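Local coordinates for protein ORF48 (Lactococcus phage TP901-1, PDB 3U6X) that probably serves as the upper protein of the phage baseplate, here as an immunoglobulin-like all-beta fragment assembled with further copies of itself and another protein, at residues Val46-Ser51 and Val57-Pro62; Ile71-Ile74 and Thr78-Val81. All coordinates share one frame; numbering follows the deposited sequence.

Interaction 1. Residues Val46-Ser51 and Val57-Pro62; sequences VPVSLS and VYVEMP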
loop_
_atom_site.group_PDB
_atom_site.type_symbol
_atom_site.label_atom_id
_atom_site.label_comp_id
_atom_site.label_asym_id
_atom_site.label_seq_id
_atom_site.Cartn_x
_atom_site.Cartn_y
_atom_site.Cartn_z
ATOM N N VAL V 46 2.798 -44.532 34.507
ATOM C CA VAL V 46 3.522 -45.803 34.547
ATOM C C VAL V 46 5.040 -45.542 34.333
ATOM O O VAL V 46 5.411 -44.894 33.340
ATOM C CB VAL V 46 2.933 -46.833 33.531
ATOM C CG1 VAL V 46 3.670 -48.159 33.578
ATOM C CG2 VAL V 46 1.449 -47.061 33.783
ATOM N N PRO V 47 5.928 -45.990 35.255
ATOM C CA PRO V 47 7.374 -45.802 35.009
ATOM C C PRO V 47 7.809 -46.711 33.854
ATOM O O PRO V 47 7.399 -47.882 33.786
ATOM C CB PRO V 47 8.037 -46.189 36.336
ATOM C CG PRO V 47 7.036 -46.953 37.083
ATOM C CD PRO V 47 5.675 -46.798 36.466
ATOM N N VAL V 48 8.557 -46.147 32.890
ATOM C CA VAL V 48 8.988 -46.907 31.721
ATOM C C VAL V 48 10.488 -46.860 31.506
ATOM O O VAL V 48 11.163 -45.907 31.894
ATOM C CB VAL V 48 8.186 -46.574 30.417
ATOM C CG1 VAL V 48 6.708 -46.880 30.588
ATOM C CG2 VAL V 48 8.397 -45.124 29.948
ATOM N N SER V 49 10.985 -47.885 30.828
ATOM C CA SER V 49 12.378 -47.994 30.408
ATOM C C SER V 49 12.309 -48.132 28.880
ATOM O O SER V 49 11.690 -49.062 28.376
ATOM C CB SER V 49 13.072 -49.181 31.079
ATOM O OG SER V 49 14.475 -49.120 30.877
ATOM N N LEU V 50 12.810 -47.139 28.157
ATOM C CA LEU V 50 12.747 -47.125 26.697
ATOM C C LEU V 50 14.065 -47.526 25.998
ATOM O O LEU V 50 15.187 -47.222 26.445
ATOM C CB LEU V 50 12.151 -45.806 26.149
ATOM C CG LEU V 50 10.817 -45.358 26.759
ATOM C CD1 LEU V 50 10.437 -44.005 26.281
ATOM C CD2 LEU V 50 9.719 -46.343 26.488
ATOM N N SER V 51 13.884 -48.251 24.906
ATOM C CA SER V 51 14.909 -48.868 24.085
ATOM C C SER V 51 14.445 -48.723 22.614
ATOM O O SER V 51 13.260 -48.934 22.328
ATOM C CB SER V 51 14.973 -50.346 24.460
ATOM O OG SER V 51 16.271 -50.863 24.278
ATOM N N VAL V 57 9.928 -49.188 19.222
ATOM C CA VAL V 57 10.205 -48.756 20.587
ATOM C C VAL V 57 9.940 -49.971 21.472
ATOM O O VAL V 57 8.862 -50.563 21.402
ATOM C CB VAL V 57 9.329 -47.555 21.061
ATOM C CG1 VAL V 57 9.848 -46.994 22.376
ATOM C CG2 VAL V 57 9.279 -46.460 20.024
ATOM N N TYR V 58 10.902 -50.314 22.321
ATOM C CA TYR V 58 10.724 -51.364 23.313
ATOM C C TYR V 58 10.418 -50.672 24.643
ATOM O O TYR V 58 11.241 -49.905 25.128
ATOM C CB TYR V 58 11.956 -52.263 23.385
ATOM C CG TYR V 58 12.342 -52.832 22.039
ATOM C CD1 TYR V 58 11.668 -53.927 21.501
ATOM C CD2 TYR V 58 13.400 -52.293 21.311
ATOM C CE1 TYR V 58 12.008 -54.439 20.248
ATOM C CE2 TYR V 58 13.759 -52.806 20.066
ATOM C CZ TYR V 58 13.060 -53.879 19.538
ATOM O OH TYR V 58 13.420 -54.373 18.311
ATOM N N VAL V 59 9.188 -50.839 25.145
ATOM C CA VAL V 59 8.673 -50.214 26.360
ATOM C C VAL V 59 8.661 -51.225 27.491
ATOM O O VAL V 59 7.871 -52.169 27.476
ATOM C CB VAL V 59 7.266 -49.607 26.124
ATOM C CG1 VAL V 59 6.802 -48.815 27.334
ATOM C CG2 VAL V 59 7.242 -48.724 24.871
ATOM N N GLU V 60 9.554 -51.031 28.459
ATOM C CA GLU V 60 9.666 -51.865 29.652
ATOM C C GLU V 60 8.981 -51.161 30.837
ATOM O O GLU V 60 9.335 -50.041 31.155
ATOM C CB GLU V 60 11.130 -52.147 29.968
ATOM C CG GLU V 60 11.563 -53.547 29.601
ATOM C CD GLU V 60 12.208 -54.303 30.742
ATOM O OE1 GLU V 60 11.563 -55.241 31.259
ATOM O OE2 GLU V 60 13.348 -53.951 31.127
ATOM N N MET V 61 8.003 -51.814 31.459
ATOM C CA MET V 61 7.171 -51.321 32.560
ATOM C C MET V 61 7.244 -52.320 33.731
ATOM O O MET V 61 7.518 -53.483 33.480
ATOM C CB MET V 61 5.701 -51.300 32.073
ATOM C CG MET V 61 5.438 -50.318 30.983
ATOM S SD MET V 61 3.871 -50.666 30.184
ATOM C CE MET V 61 4.484 -51.469 28.748
ATOM N N PRO V 62 6.886 -51.960 34.987
ATOM C CA PRO V 62 6.855 -52.978 36.041
ATOM C C PRO V 62 5.769 -54.005 35.729
ATOM O O PRO V 62 4.724 -53.678 35.136
ATOM C CB PRO V 62 6.503 -52.178 37.303
ATOM C CG PRO V 62 6.823 -50.773 36.981
ATOM C CD PRO V 62 6.481 -50.647 35.526
#
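Leu-50 and Val-59 lie side by side and point the same way, a non-hydrogen-bonded antiparallel pair. The CG of Leu-50 is anti to the carbonyl carbon (chi1 -51°), a setting that brings CD2 back across the strand gap to 3.8 Å from CG2 of Val-59. Further along, CG1 of Val-48 touches two partners: it crosses the CG1 branch of Val-59 at an angle and runs alongside the Met-61 chain, 3.7 Å from its CG. Val-46 comes to that same methylene from another direction, its CG1 3.8 Å from CG of Met-61. The two proline rings, Pro-47 and Pro-62, meet obliquely through their CG atoms.

Ser-49, Ser-51, Tyr-58 and Glu-60 project from the other face. Ser-51 and Tyr-58 touch there through their CB atoms, and their main chains are joined by two hydrogen bonds, the one from Tyr-58 N to Ser-51 O nearly straight (2.7 Å, 175°) and the return bond from Ser-51 N more bent. Ser-49 and Glu-60 form the second such pair. The Tyr-58 hydroxyl is hydrogen-bonded to OD2 of Asp-53.

This hairpin lies between strands 16-22 and 3-8. Val-59 and Met-61 rest on Phe-90 of strand 86-92, while Ser-51 continues the sheet antiparallel into another copy of the protein.

Interaction 2. Residues Ile71-Ile74 and Thr78-Val81; sequences IILI and TLLV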
loop_
_atom_site.group_PDB
_atom_site.type_symbol
_atom_site.label_atom_id
_atom_site.label_comp_id
_atom_site.label_asym_id
_atom_site.label_seq_id
_atom_site.Cartn_x
_atom_site.Cartn_y
_atom_site.Cartn_z
ATOM N N ILE V 71 -5.863 -55.026 22.072
ATOM C CA ILE V 71 -4.945 -54.003 21.563
ATOM C C ILE V 71 -5.666 -53.121 20.535
ATOM O O ILE V 71 -5.936 -53.546 19.412
ATOM C CB ILE V 71 -3.589 -54.594 21.067
ATOM C CG1 ILE V 71 -2.843 -55.281 22.229
ATOM C CG2 ILE V 71 -2.715 -53.509 20.427
ATOM C CD1 ILE V 71 -1.783 -56.349 21.834
ATOM N N ILE V 72 -6.015 -51.908 20.948
ATOM C CA ILE V 72 -6.735 -50.953 20.112
ATOM C C ILE V 72 -5.825 -49.834 19.593
ATOM O O ILE V 72 -5.276 -49.044 20.366
ATOM C CB ILE V 72 -8.032 -50.432 20.805
ATOM C CG1 ILE V 72 -9.098 -51.520 20.838
ATOM C CG2 ILE V 72 -8.603 -49.190 20.134
ATOM C CD1 ILE V 72 -9.280 -52.168 22.154
ATOM N N LEU V 73 -5.679 -49.776 18.270
ATOM C CA LEU V 73 -4.888 -48.745 17.624
ATOM C C LEU V 73 -5.794 -47.619 17.205
ATOM O O LEU V 73 -6.743 -47.825 16.442
ATOM C CB LEU V 73 -4.136 -49.288 16.404
ATOM C CG LEU V 73 -2.678 -48.852 16.256
ATOM C CD1 LEU V 73 -2.004 -49.641 15.199
ATOM C CD2 LEU V 73 -2.545 -47.386 15.985
ATOM N N ILE V 74 -5.511 -46.435 17.723
ATOM C CA ILE V 74 -6.266 -45.224 17.415
ATOM C C ILE V 74 -5.486 -44.491 16.352
ATOM O O ILE V 74 -4.284 -44.275 16.524
ATOM C CB ILE V 74 -6.562 -44.377 18.686
ATOM C CG1 ILE V 74 -7.569 -45.099 19.581
ATOM C CG2 ILE V 74 -7.080 -42.990 18.346
ATOM C CD1 ILE V 74 -6.949 -45.933 20.618
ATOM N N THR V 78 -1.578 -42.745 19.457
ATOM C CA THR V 78 -2.051 -43.482 20.631
ATOM C C THR V 78 -2.511 -44.922 20.403
ATOM O O THR V 78 -3.264 -45.199 19.479
ATOM C CB THR V 78 -2.953 -42.662 21.573
ATOM O OG1 THR V 78 -3.972 -43.497 22.125
ATOM C CG2 THR V 78 -3.576 -41.473 20.926
ATOM N N LEU V 79 -2.047 -45.823 21.267
ATOM C CA LEU V 79 -2.417 -47.238 21.307
ATOM C C LEU V 79 -2.916 -47.504 22.722
ATOM O O LEU V 79 -2.313 -47.031 23.700
ATOM C CB LEU V 79 -1.207 -48.142 21.008
ATOM C CG LEU V 79 -1.452 -49.671 20.985
ATOM C CD1 LEU V 79 -0.656 -50.322 19.914
ATOM C CD2 LEU V 79 -1.123 -50.325 22.305
ATOM N N LEU V 80 -4.021 -48.242 22.818
ATOM C CA LEU V 80 -4.600 -48.650 24.096
ATOM C C LEU V 80 -4.599 -50.162 24.195
ATOM O O LEU V 80 -4.666 -50.842 23.178
ATOM C CB LEU V 80 -6.067 -48.190 24.235
ATOM C CG LEU V 80 -6.417 -46.719 24.137
ATOM C CD1 LEU V 80 -7.907 -46.541 24.243
ATOM C CD2 LEU V 80 -5.741 -45.901 25.210
ATOM N N VAL V 81 -4.577 -50.672 25.432
ATOM C CA VAL V 81 -4.786 -52.066 25.766
ATOM C C VAL V 81 -5.960 -51.979 26.734
ATOM O O VAL V 81 -5.870 -51.280 27.744
ATOM C CB VAL V 81 -3.561 -52.775 26.379
ATOM C CG1 VAL V 81 -3.900 -54.226 26.690
ATOM C CG2 VAL V 81 -2.343 -52.677 25.451
#
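Ile-71 presents two branches to the opposing strand. Its CG2, anti to the backbone N at a chi1 of -62°, crosses the forked end of Leu-79, 3.8 Å from CD1 and only slightly farther from CD2. The CG1 arm instead runs alongside Val-81 in the same direction, 4.2 Å from its CG2. Leu-73 adds a looser touch to CD1 of Leu-79, and these four aliphatic side chains share one face of the hairpin.

On the reverse face the main packing is diagonal, not between directly paired residues. The CD1 end of Ile-74 reaches across to the branch point of Leu-80, 3.6 Å from its CG, and the two side chains meet at an oblique angle.

What sets these side chains against one another is the backbone. Ile-72 and Leu-80 are a hydrogen-bonded antiparallel pair: Leu-80 N gives an almost linear bond to Ile-72 O (2.9 Å, 178°), and Ile-72 N bonds back to Leu-80 O at 2.8 Å. A longer bond, Ile-74 N to Thr-78 O, lies nearest the three-residue connection.

Leu-79 and Val-81 are bonded in turn through their main chains to Phe-90 and Leu-88, so strand 78-83 is held between strands 70-74 and 86-92. The face carrying Ile-71, Leu-79 and Val-81 packs on Phe-4 of strand 3-8, with Leu-6 also against Leu-79. Ile-72, Ile-74, Thr-78 and Leu-80 meet the chain of another protein, which places this hairpin at an interface between different proteins.

Overall arrangement
Both contacts join the two strands of a beta hairpin, and they follow in series: interaction 1 links strands 43-53 and 56-60 before interaction 2 links 70-74 and 78-83. Their centres are 16 Å apart and their nearest atoms about 8 Å, without touching. In the order of the antiparallel sheet, strands 86-92 and 16-22 separate the hairpins, yet Phe-4 and Phe-90 adjoin both, so the two contacts border a common interior of the immunoglobulin-like domain. Their outward relations differ. Interaction 1 extends toward another copy of the protein, whereas interaction 2 meets a different protein, consistent with a baseplate component that contacts both its own copies and a different protein.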